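PDB 5IX8: putative sugar ABC transport system, substrate-binding protein from Bordetella parapertussis, which probably binds a sugar or related carbohydrate in the periplasm and delivers it to an ABC transporter for uptake. Local coordinates for residues I114-Q120 against Y286-P292; K31-Y35 against P312-W316; V143-P147 against Q190-L195. One frame throughout, in Å; residues are numbered along the deposited sequence.

Contact 1 of 3, residues I114-Q120 against Y286-P292; sequences IAFGVLQ and YPHFNVP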
loop_
_atom_site.group_PDB
_atom_site.type_symbol
_atom_site.label_atom_id
_atom_site.label_comp_id
_atom_site.label_asym_id
_atom_site.label_seq_id
_atom_site.Cartn_x
_atom_site.Cartn_y
_atom_site.Cartn_z
ATOM N N ILE A 114 13.219 -2.413 12.938
ATOM C CA ILE A 114 12.812 -3.298 11.851
ATOM C C ILE A 114 14.044 -3.844 11.156
ATOM O O ILE A 114 15.028 -3.120 10.936
ATOM C CB ILE A 114 11.922 -2.502 10.875
ATOM C CG1 ILE A 114 10.602 -2.088 11.540
ATOM C CG2 ILE A 114 11.704 -3.244 9.539
ATOM C CD1 ILE A 114 9.589 -3.255 11.756
ATOM N N ALA A 115 14.014 -5.144 10.829
ATOM C CA ALA A 115 15.167 -5.765 10.167
ATOM C C ALA A 115 15.298 -5.288 8.726
ATOM O O ALA A 115 16.372 -4.822 8.309
ATOM C CB ALA A 115 15.060 -7.292 10.232
ATOM N N PHE A 116 14.202 -5.375 7.958
ATOM C CA PHE A 116 14.144 -4.808 6.614
ATOM C C PHE A 116 12.681 -4.715 6.221
ATOM O O PHE A 116 11.796 -5.234 6.906
ATOM C CB PHE A 116 14.932 -5.633 5.566
ATOM C CG PHE A 116 14.381 -7.020 5.343
ATOM C CD1 PHE A 116 14.799 -8.082 6.141
ATOM C CD2 PHE A 116 13.410 -7.251 4.380
ATOM C CE1 PHE A 116 14.269 -9.371 5.942
ATOM C CE2 PHE A 116 12.916 -8.528 4.155
ATOM C CZ PHE A 116 13.322 -9.585 4.947
ATOM N N GLY A 117 12.437 -4.041 5.103
ATOM C CA GLY A 117 11.095 -3.893 4.592
ATOM C C GLY A 117 11.022 -4.164 3.101
ATOM O O GLY A 117 12.024 -4.136 2.384
ATOM N N VAL A 118 9.804 -4.445 2.644
ATOM C CA VAL A 118 9.508 -4.545 1.221
ATOM C C VAL A 118 8.258 -3.723 1.022
ATOM O O VAL A 118 7.209 -4.055 1.589
ATOM C CB VAL A 118 9.269 -5.994 0.753
ATOM C CG1 VAL A 118 8.875 -5.989 -0.708
ATOM C CG2 VAL A 118 10.518 -6.880 0.967
ATOM N N LEU A 119 8.366 -2.640 0.253
ATOM C CA LEU A 119 7.194 -1.768 0.100
ATOM C C LEU A 119 7.326 -1.017 -1.217
ATOM O O LEU A 119 7.762 -1.606 -2.206
ATOM C CB LEU A 119 7.034 -0.852 1.328
ATOM C CG LEU A 119 8.182 0.072 1.784
ATOM C CD1 LEU A 119 7.573 1.232 2.583
ATOM C CD2 LEU A 119 9.211 -0.630 2.658
ATOM N N GLN A 120 6.819 0.214 -1.268
ATOM C CA GLN A 120 7.018 1.103 -2.406
ATOM C C GLN A 120 7.258 2.503 -1.879
ATOM O O GLN A 120 7.051 2.783 -0.695
ATOM C CB GLN A 120 5.823 1.126 -3.368
ATOM C CG GLN A 120 5.702 -0.078 -4.276
ATOM C CD GLN A 120 4.565 0.070 -5.280
ATOM O OE1 GLN A 120 3.464 0.432 -4.919
ATOM N NE2 GLN A 120 4.844 -0.189 -6.538
ATOM N N TYR A 286 14.823 1.956 7.935
ATOM C CA TYR A 286 15.410 0.623 7.879
ATOM C C TYR A 286 15.692 0.291 6.424
ATOM O O TYR A 286 15.124 0.910 5.519
ATOM C CB TYR A 286 14.464 -0.440 8.511
ATOM C CG TYR A 286 13.005 -0.236 8.173
ATOM C CD1 TYR A 286 12.447 -0.762 6.992
ATOM C CD2 TYR A 286 12.164 0.476 9.043
ATOM C CE1 TYR A 286 11.095 -0.563 6.693
ATOM C CE2 TYR A 286 10.811 0.680 8.740
ATOM C CZ TYR A 286 10.279 0.151 7.580
ATOM O OH TYR A 286 8.932 0.374 7.294
ATOM N N PRO A 287 16.579 -0.663 6.168
ATOM C CA PRO A 287 16.826 -1.088 4.782
ATOM C C PRO A 287 15.553 -1.639 4.172
ATOM O O PRO A 287 14.798 -2.337 4.839
ATOM C CB PRO A 287 17.869 -2.195 4.936
ATOM C CG PRO A 287 18.480 -1.948 6.293
ATOM C CD PRO A 287 17.363 -1.453 7.138
ATOM N N HIS A 288 15.299 -1.307 2.901
ATOM C CA HIS A 288 14.009 -1.701 2.356
ATOM C C HIS A 288 14.085 -1.740 0.844
ATOM O O HIS A 288 14.828 -0.964 0.226
ATOM C CB HIS A 288 12.893 -0.742 2.800
ATOM C CG HIS A 288 13.101 0.674 2.391
ATOM N ND1 HIS A 288 13.983 1.517 3.045
ATOM C CD2 HIS A 288 12.517 1.417 1.414
ATOM C CE1 HIS A 288 13.950 2.710 2.467
ATOM N NE2 HIS A 288 13.082 2.674 1.469
ATOM N N PHE A 289 13.318 -2.662 0.253
ATOM C CA PHE A 289 13.177 -2.721 -1.196
ATOM C C PHE A 289 11.914 -1.990 -1.582
ATOM O O PHE A 289 10.856 -2.226 -0.983
ATOM C CB PHE A 289 13.098 -4.164 -1.709
ATOM C CG PHE A 289 12.982 -4.255 -3.213
ATOM C CD1 PHE A 289 14.090 -4.010 -4.020
ATOM C CD2 PHE A 289 11.760 -4.565 -3.817
ATOM C CE1 PHE A 289 13.986 -4.073 -5.403
ATOM C CE2 PHE A 289 11.636 -4.614 -5.202
ATOM C CZ PHE A 289 12.756 -4.370 -6.001
ATOM N N ASN A 290 12.010 -1.138 -2.595
ATOM C CA ASN A 290 10.834 -0.459 -3.139
ATOM C C ASN A 290 10.511 -1.073 -4.484
ATOM O O ASN A 290 11.329 -0.982 -5.400
ATOM C CB ASN A 290 11.087 1.038 -3.328
ATOM C CG ASN A 290 11.060 1.831 -2.008
ATOM O OD1 ASN A 290 10.243 1.586 -1.144
ATOM N ND2 ASN A 290 11.973 2.785 -1.867
ATOM N N VAL A 291 9.322 -1.660 -4.620
ATOM C CA VAL A 291 8.913 -2.200 -5.921
ATOM C C VAL A 291 8.693 -1.039 -6.882
ATOM O O VAL A 291 8.036 -0.061 -6.516
ATOM C CB VAL A 291 7.644 -3.040 -5.792
ATOM C CG1 VAL A 291 7.241 -3.558 -7.181
ATOM C CG2 VAL A 291 7.833 -4.219 -4.806
ATOM N N PRO A 292 9.198 -1.094 -8.108
ATOM C CA PRO A 292 9.010 0.045 -9.014
ATOM C C PRO A 292 7.536 0.330 -9.264
ATOM O O PRO A 292 6.683 -0.563 -9.226
ATOM C CB PRO A 292 9.731 -0.393 -10.295
ATOM C CG PRO A 292 10.820 -1.294 -9.804
ATOM C CD PRO A 292 10.269 -2.000 -8.572
#
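Gly117 is bonded on both sides of His288: Gly117 N donates to Pro287 O at 2.9 Å and Gly117 O takes the N-H of Phe289. Two residues on, Leu119 N reaches Phe289 O in an almost straight bond (2.8 Å, N-H...O 173°) and Leu119 O receives Val291 N. Strands 116-119 and 288-290 thus run parallel, and close CA-H...O contacts fill in between the amide bonds.

Upstream of these bonds, the side chain of Tyr286 turns back over the first segment. Its CB lies near the carbonyl O and CB of Ile114; CG and CD1 meet the CG2 methyl of Ile114, and CE2 its CG1. Tyr286 CD2 lies 3.5 Å from Ile114 CB. Ile114 CG2 stands over the ring centre as a CH-pi contact, 3.6 Å from the centroid of the Tyr286 ring. On the other ring branch CD1 and CE1 pass close to Gly117 N and CA. Beyond CZ, the hydroxyl is hydrogen-bonded to Ser104 and to the backbone N of Val109.

This pairing places 288-290 at the edge of the parallel sheet of one lobe, consistent with the periplasmic binding protein fold: the chain crosses into the other lobe and returns to add the outermost strand of this sheet. On the face of Val118, the methyl CG1 approaches the edge of the Phe289 ring, while helix 254-270 packs on both residues. On the other face Leu119 CD2 rests on His288 CB (3.7 Å), and the imidazole is held by His288 ND1 donating to Tyr286 O at 2.8 Å. At the far end Gln120, stretched out past CG, brings NE2 to Val291 O at 3.2 Å, from above the carbonyl plane, with a weak second bond to Pro292 O.

Contact 2 of 3, residues K31-Y35 against P312-W316; sequences KGIAY and PPQGW
Tyr35 is wedged between Pro313 and Trp316, using its ring face for one and its ring edge for the other. Its CG stands anti to the backbone N (chi1 170°), which swings the phenol off helix 28-43 toward the C-terminal segment. Pro313 lays its CD over the ring centre, 3.4 Å from the centroid of the Tyr35 ring, in a CH-pi contact, with CG leaning toward CZ and the hydroxyl end. At the rim, CD1 of Tyr35 points into the five-membered ring of Trp316; this is a T-shaped pair, with the planes at 76° and the centroids 4.8 Å apart.

Tyr35 CB sits over the other half of the indole, 3.8 Å from the centroid of the Trp316 six-membered ring, while CH2 nears Tyr35 N and the methyl of Ala34. A type II turn from Pro313 to Trp316, with Gly315 at its third position, reverses the chain and lets both residues face Tyr35. Pro312 packs against the helix, its CB on Tyr35 CB and its CG on the backbone of Gly32. Tyr35 also touches Val255 and Arg259 of helix 254-270.

Lys31 runs past the indole edge in the opposite sense, Lys31 CG lying in the ring plane 3.8 Å from Trp316 CZ3. Its chain stays extended to CD and bends at chi3 (-57°), bringing Lys31 NZ to a water 2.9 Å away that in turn donates to Trp316 O. No direct hydrogen bond joins the segments; the C-terminal segment is therefore held to helix 28-43, which follows strand 17-22 of the parallel sheet, chiefly by aromatic and proline contacts, with a single water bridge as its polar link.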
loop_
_atom_site.group_PDB
_atom_site.type_symbol
_atom_site.label_atom_id
_atom_site.label_comp_id
_atom_site.label_asym_id
_atom_site.label_seq_id
_atom_site.Cartn_x
_atom_site.Cartn_y
_atom_site.Cartn_z
ATOM N N LYS A 31 -4.418 -7.866 1.342
ATOM C CA LYS A 31 -4.779 -9.240 1.001
ATOM C C LYS A 31 -3.828 -9.798 -0.056
ATOM O O LYS A 31 -3.447 -10.971 -0.002
ATOM C CB LYS A 31 -6.251 -9.304 0.536
ATOM C CG LYS A 31 -6.769 -10.722 0.419
ATOM C CD LYS A 31 -8.153 -10.806 -0.276
ATOM C CE LYS A 31 -9.148 -9.982 0.439
ATOM N NZ LYS A 31 -10.505 -9.993 -0.194
ATOM N N GLY A 32 -3.414 -8.960 -1.018
ATOM C CA GLY A 32 -2.370 -9.361 -1.954
ATOM C C GLY A 32 -1.055 -9.708 -1.276
ATOM O O GLY A 32 -0.406 -10.710 -1.610
ATOM N N ILE A 33 -0.609 -8.861 -0.350
ATOM C CA ILE A 33 0.612 -9.181 0.377
ATOM C C ILE A 33 0.480 -10.533 1.064
ATOM O O ILE A 33 1.370 -11.396 0.959
ATOM C CB ILE A 33 0.949 -8.073 1.386
ATOM C CG1 ILE A 33 1.186 -6.754 0.657
ATOM C CG2 ILE A 33 2.130 -8.520 2.236
ATOM C CD1 ILE A 33 1.382 -5.601 1.609
ATOM N N ALA A 34 -0.649 -10.752 1.748
ATOM C CA ALA A 34 -0.864 -12.017 2.454
ATOM C C ALA A 34 -0.868 -13.196 1.487
ATOM O O ALA A 34 -0.224 -14.211 1.756
ATOM C CB ALA A 34 -2.170 -11.983 3.250
ATOM N N TYR A 35 -1.553 -13.055 0.337
ATOM C CA TYR A 35 -1.526 -14.103 -0.684
ATOM C C TYR A 35 -0.094 -14.360 -1.180
ATOM O O TYR A 35 0.327 -15.516 -1.334
ATOM C CB TYR A 35 -2.431 -13.732 -1.867
ATOM C CG TYR A 35 -2.204 -14.689 -3.000
ATOM C CD1 TYR A 35 -2.676 -16.001 -2.920
ATOM C CD2 TYR A 35 -1.467 -14.308 -4.130
ATOM C CE1 TYR A 35 -2.402 -16.905 -3.938
ATOM C CE2 TYR A 35 -1.195 -15.210 -5.152
ATOM C CZ TYR A 35 -1.688 -16.513 -5.046
ATOM O OH TYR A 35 -1.476 -17.443 -6.045
ATOM N N PRO A 312 -4.882 -10.837 -5.817
ATOM C CA PRO A 312 -4.901 -12.238 -5.390
ATOM C C PRO A 312 -5.898 -12.996 -6.247
ATOM O O PRO A 312 -6.772 -12.386 -6.876
ATOM C CB PRO A 312 -5.358 -12.175 -3.921
ATOM C CG PRO A 312 -5.572 -10.698 -3.599
ATOM C CD PRO A 312 -5.631 -9.964 -4.897
ATOM N N PRO A 313 -5.803 -14.309 -6.310
ATOM C CA PRO A 313 -6.706 -15.068 -7.184
ATOM C C PRO A 313 -8.151 -14.870 -6.774
ATOM O O PRO A 313 -8.457 -14.697 -5.588
ATOM C CB PRO A 313 -6.268 -16.520 -6.978
ATOM C CG PRO A 313 -4.862 -16.391 -6.439
ATOM C CD PRO A 313 -4.862 -15.174 -5.601
ATOM N N GLN A 314 -9.044 -14.873 -7.778
ATOM C CA GLN A 314 -10.458 -14.795 -7.463
ATOM C C GLN A 314 -10.778 -15.983 -6.606
ATOM O O GLN A 314 -10.403 -17.120 -6.936
ATOM C CB GLN A 314 -11.367 -14.823 -8.690
ATOM C CG GLN A 314 -12.897 -14.870 -8.275
ATOM C CD GLN A 314 -13.449 -13.498 -7.773
ATOM O OE1 GLN A 314 -14.196 -13.407 -6.763
ATOM N NE2 GLN A 314 -13.095 -12.443 -8.491
ATOM N N GLY A 315 -11.424 -15.721 -5.490
ATOM C CA GLY A 315 -11.820 -16.797 -4.642
ATOM C C GLY A 315 -10.802 -17.188 -3.620
ATOM O O GLY A 315 -11.071 -18.105 -2.833
ATOM N N TRP A 316 -9.644 -16.527 -3.591
ATOM C CA TRP A 316 -8.675 -16.793 -2.534
ATOM C C TRP A 316 -9.079 -16.083 -1.249
ATOM O O TRP A 316 -9.459 -14.912 -1.268
ATOM C CB TRP A 316 -7.275 -16.324 -2.936
ATOM C CG TRP A 316 -6.233 -16.750 -1.904
ATOM C CD1 TRP A 316 -5.604 -17.944 -1.842
ATOM C CD2 TRP A 316 -5.721 -15.972 -0.807
ATOM N NE1 TRP A 316 -4.737 -17.976 -0.777
ATOM C CE2 TRP A 316 -4.783 -16.776 -0.129
ATOM C CE3 TRP A 316 -5.925 -14.669 -0.368
ATOM C CZ2 TRP A 316 -4.059 -16.321 0.972
ATOM C CZ3 TRP A 316 -5.243 -14.234 0.744
ATOM C CH2 TRP A 316 -4.307 -15.041 1.392
HETATM O O HOH W 1 -10.873 -12.738 -1.035
#

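Contact 3 of 3, residues V143-P147 against Q190-L195; sequences VIVVP and QTQDLL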
loop_
_atom_site.group_PDB
_atom_site.type_symbol
_atom_site.label_atom_id
_atom_site.label_comp_id
_atom_site.label_asym_id
_atom_site.label_seq_id
_atom_site.Cartn_x
_atom_site.Cartn_y
_atom_site.Cartn_z
ATOM N N VAL A 143 -8.507 21.033 -8.310
ATOM C CA VAL A 143 -8.365 19.647 -7.897
ATOM C C VAL A 143 -8.781 19.546 -6.431
ATOM O O VAL A 143 -8.166 20.184 -5.562
ATOM C CB VAL A 143 -6.912 19.158 -8.066
ATOM C CG1 VAL A 143 -6.784 17.680 -7.628
ATOM C CG2 VAL A 143 -6.413 19.369 -9.536
ATOM N N ILE A 144 -9.811 18.747 -6.152
ATOM C CA ILE A 144 -10.167 18.414 -4.773
ATOM C C ILE A 144 -9.177 17.388 -4.248
ATOM O O ILE A 144 -8.932 16.362 -4.910
ATOM C CB ILE A 144 -11.592 17.853 -4.710
ATOM C CG1 ILE A 144 -12.626 18.966 -4.912
ATOM C CG2 ILE A 144 -11.807 17.100 -3.379
ATOM C CD1 ILE A 144 -14.007 18.464 -5.416
ATOM N N VAL A 145 -8.650 17.624 -3.042
ATOM C CA VAL A 145 -7.725 16.699 -2.391
ATOM C C VAL A 145 -8.436 16.042 -1.211
ATOM O O VAL A 145 -8.883 16.733 -0.289
ATOM C CB VAL A 145 -6.436 17.399 -1.935
ATOM C CG1 VAL A 145 -5.549 16.401 -1.166
ATOM C CG2 VAL A 145 -5.666 18.021 -3.147
ATOM N N VAL A 146 -8.561 14.715 -1.254
ATOM C CA VAL A 146 -9.113 13.896 -0.168
ATOM C C VAL A 146 -7.918 13.053 0.258
ATOM O O VAL A 146 -7.639 12.036 -0.389
ATOM C CB VAL A 146 -10.302 13.032 -0.633
ATOM C CG1 VAL A 146 -10.797 12.082 0.482
ATOM C CG2 VAL A 146 -11.466 13.889 -1.087
ATOM N N PRO A 147 -7.150 13.462 1.275
ATOM C CA PRO A 147 -5.789 12.947 1.451
ATOM C C PRO A 147 -5.685 11.661 2.233
ATOM O O PRO A 147 -4.589 11.086 2.291
ATOM C CB PRO A 147 -5.107 14.060 2.257
ATOM C CG PRO A 147 -6.200 14.592 3.103
ATOM C CD PRO A 147 -7.382 14.653 2.110
ATOM N N GLN A 190 -16.695 12.609 2.381
ATOM C CA GLN A 190 -15.753 13.709 2.210
ATOM C C GLN A 190 -15.839 14.293 0.810
ATOM O O GLN A 190 -15.725 15.517 0.640
ATOM C CB GLN A 190 -14.333 13.256 2.517
ATOM C CG GLN A 190 -14.141 12.926 4.001
ATOM C CD GLN A 190 -12.733 12.529 4.326
ATOM O OE1 GLN A 190 -11.733 13.063 3.759
ATOM N NE2 GLN A 190 -12.616 11.599 5.275
ATOM N N THR A 191 -16.021 13.448 -0.207
ATOM C CA THR A 191 -16.037 13.984 -1.563
ATOM C C THR A 191 -17.348 14.698 -1.821
ATOM O O THR A 191 -17.377 15.738 -2.503
ATOM C CB THR A 191 -15.803 12.869 -2.592
ATOM O OG1 THR A 191 -14.579 12.199 -2.266
ATOM C CG2 THR A 191 -15.676 13.470 -4.009
ATOM N N GLN A 192 -18.439 14.186 -1.261
ATOM C CA GLN A 192 -19.708 14.883 -1.434
ATOM C C GLN A 192 -19.631 16.297 -0.857
ATOM O O GLN A 192 -20.090 17.273 -1.474
ATOM C CB GLN A 192 -20.816 14.075 -0.758
ATOM C CG GLN A 192 -22.185 14.655 -0.907
ATOM C CD GLN A 192 -23.231 13.574 -0.789
ATOM O OE1 GLN A 192 -23.518 13.093 0.309
ATOM N NE2 GLN A 192 -23.765 13.141 -1.926
ATOM N N ASP A 193 -19.047 16.418 0.332
ATOM C CA ASP A 193 -18.866 17.716 0.959
ATOM C C ASP A 193 -17.946 18.614 0.128
ATOM O O ASP A 193 -18.271 19.785 -0.141
ATOM C CB ASP A 193 -18.296 17.451 2.349
ATOM C CG ASP A 193 -18.039 18.685 3.122
ATOM O OD1 ASP A 193 -19.014 19.293 3.594
ATOM O OD2 ASP A 193 -16.850 19.018 3.295
ATOM N N LEU A 194 -16.803 18.072 -0.328
ATOM C CA LEU A 194 -15.866 18.927 -1.060
ATOM C C LEU A 194 -16.358 19.274 -2.462
ATOM O O LEU A 194 -16.053 20.379 -2.939
ATOM C CB LEU A 194 -14.468 18.296 -1.113
ATOM C CG LEU A 194 -13.789 18.421 0.261
ATOM C CD1 LEU A 194 -12.702 17.323 0.442
ATOM C CD2 LEU A 194 -13.227 19.840 0.467
ATOM N N LEU A 195 -17.165 18.410 -3.112
ATOM C CA LEU A 195 -17.736 18.807 -4.413
ATOM C C LEU A 195 -18.673 19.990 -4.250
ATOM O O LEU A 195 -18.703 20.903 -5.094
ATOM C CB LEU A 195 -18.494 17.640 -5.069
ATOM C CG LEU A 195 -17.637 16.519 -5.662
ATOM C CD1 LEU A 195 -18.520 15.312 -5.894
ATOM C CD2 LEU A 195 -16.975 17.003 -6.947
#
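Strand 143-145 and helix 190-195 pass each other with their axes 9.3 Å apart at closest approach and their N-to-C directions at 140°, and no hydrogen bond joins them. Ile144 lies opposite Leu194 and Val146 opposite Gln190, so alternate residues of the first segment face the helix while Val145 turns away.

Ile144 meets the helix with two branches. Ile144 CG2 touches Leu194 CB at 3.7 Å, and CG1, placed anti to the carbonyl carbon (chi1 -73°), sends Ile144 CD1 along to Leu195 CD2 at 3.6 Å, the two side chains crossing at about a right angle. Leu194 CD1 drops between Ile144 and Val146, near Val145 O.

Such packing of a helix on a strand in the parallel part of the sheet belongs to the alpha/beta lobe of a periplasmic binding protein: strand 142-145 lies between 172-173 and 201-205, and helix 184-197 leads into 201-205 on this face, whereas helix 154-168 touches Val143 and Val145 on the other.

Both methyls of Val146 meet polar atoms. Val146 CG1 abuts Gln190 OE1 at 3.5 Å, while Val146 CG2 lies 3.7 Å from Thr191 OG1 and 4.0 Å from Leu194 CD1. These polar atoms serve here as packing surface; the hydroxyl of Thr191 is bonded to Gly187 O within its own helix, and Gln190 NE2 makes a weak bond to Arg179 O.

Contacts 1 and 3 are buried, contact 2 only partly so. They have no strand or helix in common, but helix 254-270 touches both contacts 1 and 2; the nearest atoms of these two contacts are about 6 Å apart. Contact 3 belongs to the other lobe, with its centre about 31 Å from that of contact 1 and on the opposite side of the chain's centre. Chemistry follows place: backbone hydrogen bonds dominate the strand pair, aliphatic packing the strand-helix interface, and aromatic rings with prolines the C-terminal segment. Along the sequence, contact 3 nests inside contact 1, and contact 1 inside contact 2.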